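Techylectin-5A (Tachypleus tridentatus, PDB 1JC9) agglutinates bacteria and human erythrocytes by recognising acetyl-group-containing substances on them, as a lectin of horseshoe crab innate immunity. Local coordinates at residues 136-141 with 157-162; 143-148 with 253-258; 153-158 with 174-179. All blocks are in the same frame, centred on the assembly; numbering follows the deposited sequence.

Contact 1 of 3, residues 136-141 with 157-162; sequences QRNYMI and YQDFWI
Ile141 and Tyr157 exchange both of their backbone hydrogen bonds, Ile141 N giving to Tyr157 O at 2.9 Å and Tyr157 N to Ile141 O at 3.0 Å. Beyond this antiparallel pair the second chain turns a corner at Gln158 and Asp159, so the strands 139-141 and 160-162 run at 97° to each other. Tyr139 O still finds a donor past the corner, Phe160 N at 2.8 Å. Tyr139 N and Phe160 O are too far apart to pair directly and are bridged by a water that accepts from the first and donates to the second. Beside the corner, Asn138 ND2 reaches Asp159 OD1 at 3.0 Å, the acceptor lying in the amide plane and amide and carboxylate being nearly coplanar. With its CG1 anti to the backbone N (chi1 179°), Ile141 sets CD1 over the face of the Phe160 ring, 3.9 Å from the centroid, while CG2 rests on Tyr157 CB. The hydroxyl of Tyr139 receives Gln136 NE2 and bonds to Asp48; that of Tyr157 is met by Asn182 and Phe184. Peptide groups separated by the bend thus keep their partners through one direct bond and one water, over an apolar underside.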
loop_
_atom_site.group_PDB
_atom_site.type_symbol
_atom_site.label_atom_id
_atom_site.label_comp_id
_atom_site.label_asym_id
_atom_site.label_seq_id
_atom_site.Cartn_x
_atom_site.Cartn_y
_atom_site.Cartn_z
ATOM N N GLN A 136 5.746 5.474 -14.555
ATOM C CA GLN A 136 6.499 6.593 -15.138
ATOM C C GLN A 136 8.000 6.348 -15.063
ATOM O O GLN A 136 8.784 6.970 -15.781
ATOM C CB GLN A 136 6.115 7.934 -14.487
ATOM C CG GLN A 136 6.409 8.090 -13.012
ATOM C CD GLN A 136 5.848 9.398 -12.469
ATOM O OE1 GLN A 136 5.133 10.111 -13.174
ATOM N NE2 GLN A 136 6.162 9.713 -11.219
ATOM N N ARG A 137 8.392 5.437 -14.179
ATOM C CA ARG A 137 9.783 5.022 -14.048
ATOM C C ARG A 137 9.897 3.872 -13.067
ATOM O O ARG A 137 8.880 3.380 -12.577
ATOM C CB ARG A 137 10.712 6.181 -13.672
ATOM C CG ARG A 137 10.452 6.942 -12.392
ATOM C CD ARG A 137 11.680 7.815 -12.196
ATOM N NE ARG A 137 11.611 8.780 -11.108
ATOM C CZ ARG A 137 11.023 9.969 -11.192
ATOM N NH1 ARG A 137 10.431 10.347 -12.321
ATOM N NH2 ARG A 137 11.070 10.799 -10.153
ATOM N N ASN A 138 11.117 3.426 -12.790
ATOM C CA ASN A 138 11.300 2.285 -11.897
ATOM C C ASN A 138 11.336 2.640 -10.414
ATOM O O ASN A 138 12.184 3.405 -9.960
ATOM C CB ASN A 138 12.560 1.516 -12.302
ATOM C CG ASN A 138 12.629 0.141 -11.670
ATOM O OD1 ASN A 138 11.608 -0.517 -11.474
ATOM N ND2 ASN A 138 13.838 -0.310 -11.365
ATOM N N TYR A 139 10.404 2.064 -9.663
ATOM C CA TYR A 139 10.295 2.314 -8.231
ATOM C C TYR A 139 10.469 1.080 -7.367
ATOM O O TYR A 139 10.294 -0.050 -7.821
ATOM C CB TYR A 139 8.915 2.893 -7.881
ATOM C CG TYR A 139 8.660 4.301 -8.343
ATOM C CD1 TYR A 139 8.235 4.568 -9.643
ATOM C CD2 TYR A 139 8.851 5.373 -7.477
ATOM C CE1 TYR A 139 8.006 5.877 -10.066
ATOM C CE2 TYR A 139 8.631 6.677 -7.887
ATOM C CZ TYR A 139 8.210 6.925 -9.180
ATOM O OH TYR A 139 8.006 8.223 -9.572
ATOM N N MET A 140 10.817 1.318 -6.108
ATOM C CA MET A 140 10.920 0.248 -5.130
ATOM C C MET A 140 9.841 0.626 -4.122
ATOM O O MET A 140 9.517 1.808 -3.973
ATOM C CB MET A 140 12.297 0.214 -4.454
ATOM C CG MET A 140 12.687 1.467 -3.689
ATOM S SD MET A 140 14.215 1.210 -2.738
ATOM C CE MET A 140 15.330 0.672 -4.024
ATOM N N ILE A 141 9.253 -0.360 -3.461
ATOM C CA ILE A 141 8.226 -0.067 -2.477
ATOM C C ILE A 141 8.748 -0.434 -1.098
ATOM O O ILE A 141 9.437 -1.437 -0.928
ATOM C CB ILE A 141 6.905 -0.844 -2.761
ATOM C CG1 ILE A 141 5.871 -0.517 -1.681
ATOM C CG2 ILE A 141 7.160 -2.341 -2.802
ATOM C CD1 ILE A 141 4.493 -1.071 -1.965
ATOM N N TYR A 157 10.935 -3.942 -1.504
ATOM C CA TYR A 157 10.803 -4.781 -2.685
ATOM C C TYR A 157 11.165 -3.913 -3.880
ATOM O O TYR A 157 10.588 -2.836 -4.073
ATOM C CB TYR A 157 9.371 -5.297 -2.868
ATOM C CG TYR A 157 8.945 -6.297 -1.831
ATOM C CD1 TYR A 157 8.443 -5.882 -0.602
ATOM C CD2 TYR A 157 9.084 -7.666 -2.060
ATOM C CE1 TYR A 157 8.090 -6.802 0.378
ATOM C CE2 TYR A 157 8.739 -8.598 -1.085
ATOM C CZ TYR A 157 8.243 -8.159 0.131
ATOM O OH TYR A 157 7.905 -9.074 1.103
ATOM N N GLN A 158 12.128 -4.367 -4.673
ATOM C CA GLN A 158 12.526 -3.611 -5.850
ATOM C C GLN A 158 11.558 -3.855 -6.996
ATOM O O GLN A 158 10.732 -4.769 -6.947
ATOM C CB GLN A 158 13.926 -4.013 -6.308
ATOM C CG GLN A 158 15.035 -3.576 -5.383
ATOM C CD GLN A 158 16.396 -3.675 -6.047
ATOM O OE1 GLN A 158 16.707 -2.908 -6.962
ATOM N NE2 GLN A 158 17.208 -4.631 -5.601
ATOM N N ASP A 159 11.665 -3.017 -8.021
ATOM C CA ASP A 159 10.850 -3.137 -9.219
ATOM C C ASP A 159 9.373 -3.352 -8.929
ATOM O O ASP A 159 8.788 -4.353 -9.342
ATOM C CB ASP A 159 11.379 -4.286 -10.083
ATOM C CG ASP A 159 12.890 -4.229 -10.267
ATOM O OD1 ASP A 159 13.430 -3.114 -10.420
ATOM O OD2 ASP A 159 13.541 -5.299 -10.268
ATOM N N PHE A 160 8.775 -2.398 -8.225
ATOM C CA PHE A 160 7.361 -2.463 -7.877
ATOM C C PHE A 160 6.510 -1.697 -8.885
ATOM O O PHE A 160 6.789 -0.536 -9.190
ATOM C CB PHE A 160 7.139 -1.859 -6.486
ATOM C CG PHE A 160 5.693 -1.573 -6.168
ATOM C CD1 PHE A 160 4.774 -2.608 -6.048
ATOM C CD2 PHE A 160 5.249 -0.262 -6.010
ATOM C CE1 PHE A 160 3.433 -2.348 -5.778
ATOM C CE2 PHE A 160 3.910 0.013 -5.739
ATOM C CZ PHE A 160 2.995 -1.038 -5.623
ATOM N N TRP A 161 5.480 -2.353 -9.406
ATOM C CA TRP A 161 4.551 -1.718 -10.332
ATOM C C TRP A 161 3.335 -2.598 -10.547
ATOM O O TRP A 161 3.373 -3.798 -10.283
ATOM C CB TRP A 161 5.219 -1.399 -11.682
ATOM C CG TRP A 161 5.901 -2.558 -12.384
ATOM C CD1 TRP A 161 7.075 -3.167 -12.025
ATOM C CD2 TRP A 161 5.480 -3.193 -13.599
ATOM N NE1 TRP A 161 7.411 -4.133 -12.942
ATOM C CE2 TRP A 161 6.450 -4.172 -13.918
ATOM C CE3 TRP A 161 4.377 -3.028 -14.450
ATOM C CZ2 TRP A 161 6.350 -4.987 -15.055
ATOM C CZ3 TRP A 161 4.277 -3.838 -15.585
ATOM C CH2 TRP A 161 5.262 -4.806 -15.872
ATOM N N ILE A 162 2.235 -1.993 -10.980
ATOM C CA ILE A 162 1.024 -2.750 -11.261
ATOM C C ILE A 162 0.595 -2.366 -12.674
ATOM O O ILE A 162 1.001 -1.319 -13.186
ATOM C CB ILE A 162 -0.126 -2.449 -10.243
ATOM C CG1 ILE A 162 -0.585 -0.993 -10.342
ATOM C CG2 ILE A 162 0.338 -2.769 -8.811
ATOM C CD1 ILE A 162 0.470 0.003 -9.937
HETATM O O HOH W 1 8.140 0.785 -11.084
#

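Contact 2 of 3, residues 143-148 with 253-258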
loop_
_atom_site.group_PDB
_atom_site.type_symbol
_atom_site.label_atom_id
_atom_site.label_comp_id
_atom_site.label_asym_id
_atom_site.label_seq_id
_atom_site.Cartn_x
_atom_site.Cartn_y
_atom_site.Cartn_z
ATOM N N PHE A 143 7.662 -1.006 3.015
ATOM C CA PHE A 143 6.590 -1.210 3.984
ATOM C C PHE A 143 7.144 -0.864 5.364
ATOM O O PHE A 143 8.161 -1.412 5.776
ATOM C CB PHE A 143 6.124 -2.675 4.030
ATOM C CG PHE A 143 5.382 -3.135 2.800
ATOM C CD1 PHE A 143 6.071 -3.608 1.685
ATOM C CD2 PHE A 143 3.989 -3.126 2.772
ATOM C CE1 PHE A 143 5.386 -4.070 0.562
ATOM C CE2 PHE A 143 3.296 -3.584 1.654
ATOM C CZ PHE A 143 3.995 -4.058 0.549
ATOM N N ASP A 144 6.493 0.057 6.067
ATOM C CA ASP A 144 6.915 0.408 7.413
ATOM C C ASP A 144 5.827 -0.097 8.350
ATOM O O ASP A 144 4.675 0.329 8.263
ATOM C CB ASP A 144 7.106 1.920 7.557
ATOM C CG ASP A 144 8.440 2.386 7.002
ATOM O OD1 ASP A 144 9.470 1.775 7.349
ATOM O OD2 ASP A 144 8.469 3.359 6.223
ATOM N N LEU A 145 6.201 -1.011 9.240
ATOM C CA LEU A 145 5.259 -1.621 10.175
ATOM C C LEU A 145 5.625 -1.354 11.635
ATOM O O LEU A 145 6.803 -1.313 11.998
ATOM C CB LEU A 145 5.230 -3.135 9.939
ATOM C CG LEU A 145 5.322 -3.585 8.476
ATOM C CD1 LEU A 145 5.637 -5.072 8.419
ATOM C CD2 LEU A 145 4.012 -3.277 7.753
ATOM N N LYS A 146 4.610 -1.194 12.475
ATOM C CA LYS A 146 4.823 -0.941 13.895
ATOM C C LYS A 146 3.761 -1.669 14.716
ATOM O O LYS A 146 2.587 -1.674 14.342
ATOM C CB LYS A 146 4.749 0.566 14.169
ATOM C CG LYS A 146 4.931 0.941 15.634
ATOM C CD LYS A 146 4.659 2.420 15.888
ATOM C CE LYS A 146 5.657 3.312 15.170
ATOM N NZ LYS A 146 5.386 4.756 15.437
ATOM N N ASP A 147 4.163 -2.294 15.824
ATOM C CA ASP A 147 3.196 -2.992 16.666
ATOM C C ASP A 147 2.787 -2.121 17.853
ATOM O O ASP A 147 3.208 -0.967 17.949
ATOM C CB ASP A 147 3.741 -4.344 17.153
ATOM C CG ASP A 147 4.927 -4.209 18.092
ATOM O OD1 ASP A 147 5.062 -3.165 18.764
ATOM O OD2 ASP A 147 5.720 -5.169 18.171
ATOM N N LYS A 148 1.968 -2.666 18.752
ATOM C CA LYS A 148 1.488 -1.905 19.906
ATOM C C LYS A 148 2.557 -1.523 20.926
ATOM O O LYS A 148 2.359 -0.594 21.708
ATOM C CB LYS A 148 0.354 -2.660 20.605
ATOM C CG LYS A 148 -0.819 -2.953 19.690
ATOM C CD LYS A 148 -2.023 -3.475 20.451
ATOM C CE LYS A 148 -2.668 -2.380 21.281
ATOM N NZ LYS A 148 -3.950 -2.846 21.873
ATOM N N PRO A 253 -1.181 -1.914 14.490
ATOM C CA PRO A 253 -1.838 -0.624 14.716
ATOM C C PRO A 253 -1.437 0.495 13.756
ATOM O O PRO A 253 -2.195 1.448 13.565
ATOM C CB PRO A 253 -1.475 -0.309 16.166
ATOM C CG PRO A 253 -0.116 -0.909 16.300
ATOM C CD PRO A 253 -0.265 -2.241 15.599
ATOM N N GLN A 254 -0.253 0.392 13.162
ATOM C CA GLN A 254 0.206 1.414 12.220
ATOM C C GLN A 254 1.072 0.842 11.112
ATOM O O GLN A 254 2.058 0.162 11.381
ATOM C CB GLN A 254 1.010 2.498 12.936
ATOM C CG GLN A 254 0.212 3.371 13.873
ATOM C CD GLN A 254 1.012 4.564 14.353
ATOM O OE1 GLN A 254 1.378 5.438 13.565
ATOM N NE2 GLN A 254 1.296 4.603 15.649
ATOM N N VAL A 255 0.704 1.122 9.866
ATOM C CA VAL A 255 1.475 0.651 8.720
ATOM C C VAL A 255 1.442 1.710 7.621
ATOM O O VAL A 255 0.551 2.559 7.592
ATOM C CB VAL A 255 0.913 -0.680 8.134
ATOM C CG1 VAL A 255 0.803 -1.733 9.222
ATOM C CG2 VAL A 255 -0.432 -0.445 7.487
ATOM N N GLU A 256 2.432 1.666 6.735
ATOM C CA GLU A 256 2.511 2.594 5.613
ATOM C C GLU A 256 3.198 1.912 4.446
ATOM O O GLU A 256 4.130 1.132 4.635
ATOM C CB GLU A 256 3.327 3.846 5.955
ATOM C CG GLU A 256 2.760 4.757 7.025
ATOM C CD GLU A 256 3.553 6.048 7.138
ATOM O OE1 GLU A 256 4.755 6.041 6.796
ATOM O OE2 GLU A 256 2.982 7.069 7.573
ATOM N N MET A 257 2.722 2.210 3.243
ATOM C CA MET A 257 3.303 1.687 2.016
ATOM C C MET A 257 3.749 2.949 1.282
ATOM O O MET A 257 2.976 3.896 1.144
ATOM C CB MET A 257 2.250 0.919 1.214
ATOM C CG MET A 257 1.796 -0.368 1.906
ATOM S SD MET A 257 0.309 -1.096 1.189
ATOM C CE MET A 257 0.906 -1.533 -0.448
ATOM N N LYS A 258 5.001 2.976 0.837
ATOM C CA LYS A 258 5.534 4.153 0.162
ATOM C C LYS A 258 6.536 3.768 -0.918
ATOM O O LYS A 258 7.233 2.754 -0.799
ATOM C CB LYS A 258 6.196 5.064 1.197
ATOM C CG LYS A 258 7.304 4.367 1.990
ATOM C CD LYS A 258 7.715 5.137 3.243
ATOM C CE LYS A 258 6.635 5.072 4.306
ATOM N NZ LYS A 258 7.079 5.678 5.591
#
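Lys258 NZ is gripped by three carboxylates: Asp144 OD2 across the strands at 2.8 Å, Glu256 OE1 on its own strand at 2.6 Å, and Asp81 from outside. It meets Asp144 OD2 on the anti side, slightly out of the carboxylate plane, and Glu256 OE1 nearly along the C-O axis. The lysine gets there because its CG sits between backbone N and carbonyl carbon (chi1 57°) and its chain bends again at chi3, bringing the amine back to Asp144 OD2, the two side chains crossing at about a right angle. The ammonium lies between acids whose oxygens, Asp144 OD2 and Glu256 OE1, are 4.6 Å apart, which probably offsets their mutual repulsion; Arg142 and Arg94 bind the other oxygens of the two acids. Underneath, Asp144 and Glu256 form a hydrogen-bonded antiparallel pair, with Asp144 N to Glu256 O at 3.0 Å. The opposite face is apolar. There the Phe143 and Met257 side chains lie side by side, pointing the same way, Met257 CG 3.6 Å from Phe143 CE2 and SD obliquely placed in a Met-aromatic contact. Leu145 CD2 touches Val255 CG1, and at the strand end Pro253 CD packs on Lys146 O. A charged face backed by a buried hydrophobic one is the two-sided pattern of an amphipathic antiparallel sheet, here joining strands 139-146 and 250-261 of the fibrinogen C-terminal domain.

Contact 3 of 3, residues 153-158 with 174-179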
loop_
_atom_site.group_PDB
_atom_site.type_symbol
_atom_site.label_atom_id
_atom_site.label_comp_id
_atom_site.label_asym_id
_atom_site.label_seq_id
_atom_site.Cartn_x
_atom_site.Cartn_y
_atom_site.Cartn_z
ATOM N N ARG A 153 9.459 -2.736 12.089
ATOM C CA ARG A 153 10.108 -3.594 11.104
ATOM C C ARG A 153 9.803 -2.973 9.744
ATOM O O ARG A 153 8.868 -2.185 9.618
ATOM C CB ARG A 153 9.536 -5.014 11.157
ATOM C CG ARG A 153 9.829 -5.777 12.445
ATOM C CD ARG A 153 11.294 -6.203 12.551
ATOM N NE ARG A 153 11.501 -7.126 13.667
ATOM C CZ ARG A 153 11.487 -6.774 14.950
ATOM N NH1 ARG A 153 11.286 -5.508 15.300
ATOM N NH2 ARG A 153 11.650 -7.697 15.891
ATOM N N TYR A 154 10.595 -3.308 8.733
ATOM C CA TYR A 154 10.369 -2.779 7.397
ATOM C C TYR A 154 10.716 -3.851 6.379
ATOM O O TYR A 154 11.417 -4.819 6.690
ATOM C CB TYR A 154 11.231 -1.529 7.141
ATOM C CG TYR A 154 12.697 -1.835 6.930
ATOM C CD1 TYR A 154 13.513 -2.208 7.996
ATOM C CD2 TYR A 154 13.254 -1.822 5.652
ATOM C CE1 TYR A 154 14.851 -2.570 7.793
ATOM C CE2 TYR A 154 14.589 -2.184 5.437
ATOM C CZ TYR A 154 15.379 -2.559 6.513
ATOM O OH TYR A 154 16.690 -2.936 6.305
ATOM N N ALA A 155 10.206 -3.679 5.164
ATOM C CA ALA A 155 10.465 -4.604 4.069
ATOM C C ALA A 155 10.551 -3.755 2.813
ATOM O O ALA A 155 9.773 -2.816 2.632
ATOM C CB ALA A 155 9.335 -5.610 3.945
ATOM N N ILE A 156 11.510 -4.078 1.961
ATOM C CA ILE A 156 11.715 -3.357 0.719
ATOM C C ILE A 156 11.592 -4.354 -0.425
ATOM O O ILE A 156 12.071 -5.480 -0.318
ATOM C CB ILE A 156 13.142 -2.747 0.643
ATOM C CG1 ILE A 156 13.410 -1.848 1.854
ATOM C CG2 ILE A 156 13.308 -1.968 -0.662
ATOM C CD1 ILE A 156 12.645 -0.560 1.848
ATOM N N TYR A 157 10.935 -3.942 -1.504
ATOM C CA TYR A 157 10.803 -4.781 -2.685
ATOM C C TYR A 157 11.165 -3.913 -3.880
ATOM O O TYR A 157 10.588 -2.836 -4.073
ATOM C CB TYR A 157 9.371 -5.297 -2.868
ATOM C CG TYR A 157 8.945 -6.297 -1.831
ATOM C CD1 TYR A 157 8.443 -5.882 -0.602
ATOM C CD2 TYR A 157 9.084 -7.666 -2.060
ATOM C CE1 TYR A 157 8.090 -6.802 0.378
ATOM C CE2 TYR A 157 8.739 -8.598 -1.085
ATOM C CZ TYR A 157 8.243 -8.159 0.131
ATOM O OH TYR A 157 7.905 -9.074 1.103
ATOM N N GLN A 158 12.128 -4.367 -4.673
ATOM C CA GLN A 158 12.526 -3.611 -5.850
ATOM C C GLN A 158 11.558 -3.855 -6.996
ATOM O O GLN A 158 10.732 -4.769 -6.947
ATOM C CB GLN A 158 13.926 -4.013 -6.308
ATOM C CG GLN A 158 15.035 -3.576 -5.383
ATOM C CD GLN A 158 16.396 -3.675 -6.047
ATOM O OE1 GLN A 158 16.707 -2.908 -6.962
ATOM N NE2 GLN A 158 17.208 -4.631 -5.601
ATOM N N GLY A 174 9.998 -7.189 -7.373
ATOM C CA GLY A 174 11.280 -7.857 -7.483
ATOM C C GLY A 174 11.797 -8.359 -6.144
ATOM O O GLY A 174 11.018 -8.715 -5.254
ATOM N N ASN A 175 13.118 -8.363 -5.991
ATOM C CA ASN A 175 13.758 -8.857 -4.770
ATOM C C ASN A 175 13.416 -8.157 -3.464
ATOM O O ASN A 175 13.241 -6.938 -3.401
ATOM C CB ASN A 175 15.279 -8.870 -4.941
ATOM C CG ASN A 175 15.734 -9.830 -6.022
ATOM O OD1 ASN A 175 15.320 -10.989 -6.052
ATOM N ND2 ASN A 175 16.593 -9.356 -6.915
ATOM N N TYR A 176 13.355 -8.971 -2.417
ATOM C CA TYR A 176 13.049 -8.540 -1.065
ATOM C C TYR A 176 14.318 -8.291 -0.243
ATOM O O TYR A 176 15.372 -8.859 -0.511
ATOM C CB TYR A 176 12.217 -9.629 -0.379
ATOM C CG TYR A 176 12.248 -9.585 1.134
ATOM C CD1 TYR A 176 11.400 -8.739 1.846
ATOM C CD2 TYR A 176 13.154 -10.373 1.854
ATOM C CE1 TYR A 176 11.448 -8.675 3.236
ATOM C CE2 TYR A 176 13.215 -10.315 3.244
ATOM C CZ TYR A 176 12.357 -9.463 3.928
ATOM O OH TYR A 176 12.397 -9.399 5.301
ATOM N N SER A 177 14.196 -7.426 0.754
ATOM C CA SER A 177 15.283 -7.126 1.670
ATOM C C SER A 177 14.612 -6.420 2.841
ATOM O O SER A 177 13.579 -5.771 2.661
ATOM C CB SER A 177 16.347 -6.234 1.012
ATOM O OG SER A 177 15.880 -4.917 0.815
ATOM N N GLY A 178 15.169 -6.576 4.038
ATOM C CA GLY A 178 14.587 -5.951 5.212
ATOM C C GLY A 178 14.541 -6.919 6.383
ATOM O O GLY A 178 15.150 -7.985 6.326
ATOM N N ASP A 179 13.811 -6.563 7.436
ATOM C CA ASP A 179 13.719 -7.424 8.613
ATOM C C ASP A 179 12.300 -7.775 9.058
ATOM O O ASP A 179 12.113 -8.352 10.125
ATOM C CB ASP A 179 14.467 -6.787 9.792
ATOM C CG ASP A 179 13.952 -5.402 10.134
ATOM O OD1 ASP A 179 12.837 -5.046 9.691
ATOM O OD2 ASP A 179 14.661 -4.669 10.855
HETATM O O HOH W 2 11.639 -9.613 12.838
#
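Strand 176-178 runs antiparallel beside strand 152-162 in the sheet, at the surface of the protein, and the two are laced by Ile156 and Ser177, a hydrogen-bonded pair in which Ile156 N reaches Ser177 O at 2.8 Å and Ser177 N returns to Ile156 O. Toward one end the ladder goes on through Gln158 N to Asn175 O and then Gly174 N to Gln158 O. At the other end a side chain takes over a backbone role: Asp179 OD1 accepts from Tyr154 N at 3.0 Å, met nearly along its C-O axis, while Asp179 N gives to Tyr154 O. The placing of CG between backbone N and carbonyl carbon (chi1 57°) turns the carboxylate of Asp179 back to that amide. The Tyr154 side chain crosses it at about a right angle, its CD1 3.4 Å from Asp179 OD1 and ring and carboxylate planes 68° apart. Gly178 CA lies over the face of the same ring, 4.1 Å from the centroid, a CH-pi contact. Within the fibrinogen-related fold Tyr157 lies near the ligand site without lining it: its side chain is about 8 Å from that of Arg186, which is implicated in ligand binding, and about 14 Å from the bound N-acetylglucosamine. Here Tyr157 and Tyr176 meet obliquely, planes at 50°, with Tyr176 CD1 3.6 Å from Tyr157 CZ; the Tyr176 hydroxyl is bound by Gly181. Ala155 CB sits at the edge of the Tyr176 ring. A water accepts from Arg153 NE at 2.6 Å and donates to Asp179 O, while the arginine's NH1 pairs with Asp151.

How the contacts relate
All three contacts belong to one antiparallel sheet. Contacts 1 and 2 use opposite halves of strand 139-146, whereas contacts 1 and 3 share Tyr157 and Gln158 on strand 152-162, just where that strand turns its corner. Contacts 1 and 2 are partly buried; contact 3 is a surface contact. The chemistry differs: contact 1 repairs a bend with water and an amide-carboxylate bond, contact 2 divides charge and hydrocarbon between two faces, and contact 3 relies on backbone bonds, an aspartate carboxylate standing in for one of them, and tyrosine rings. Contacts 2 and 3 are knitted by probable hydrogen bonds from Phe143 N to Ala155 O and from Leu145 N to Arg153 O, and Phe143 packs against Tyr157.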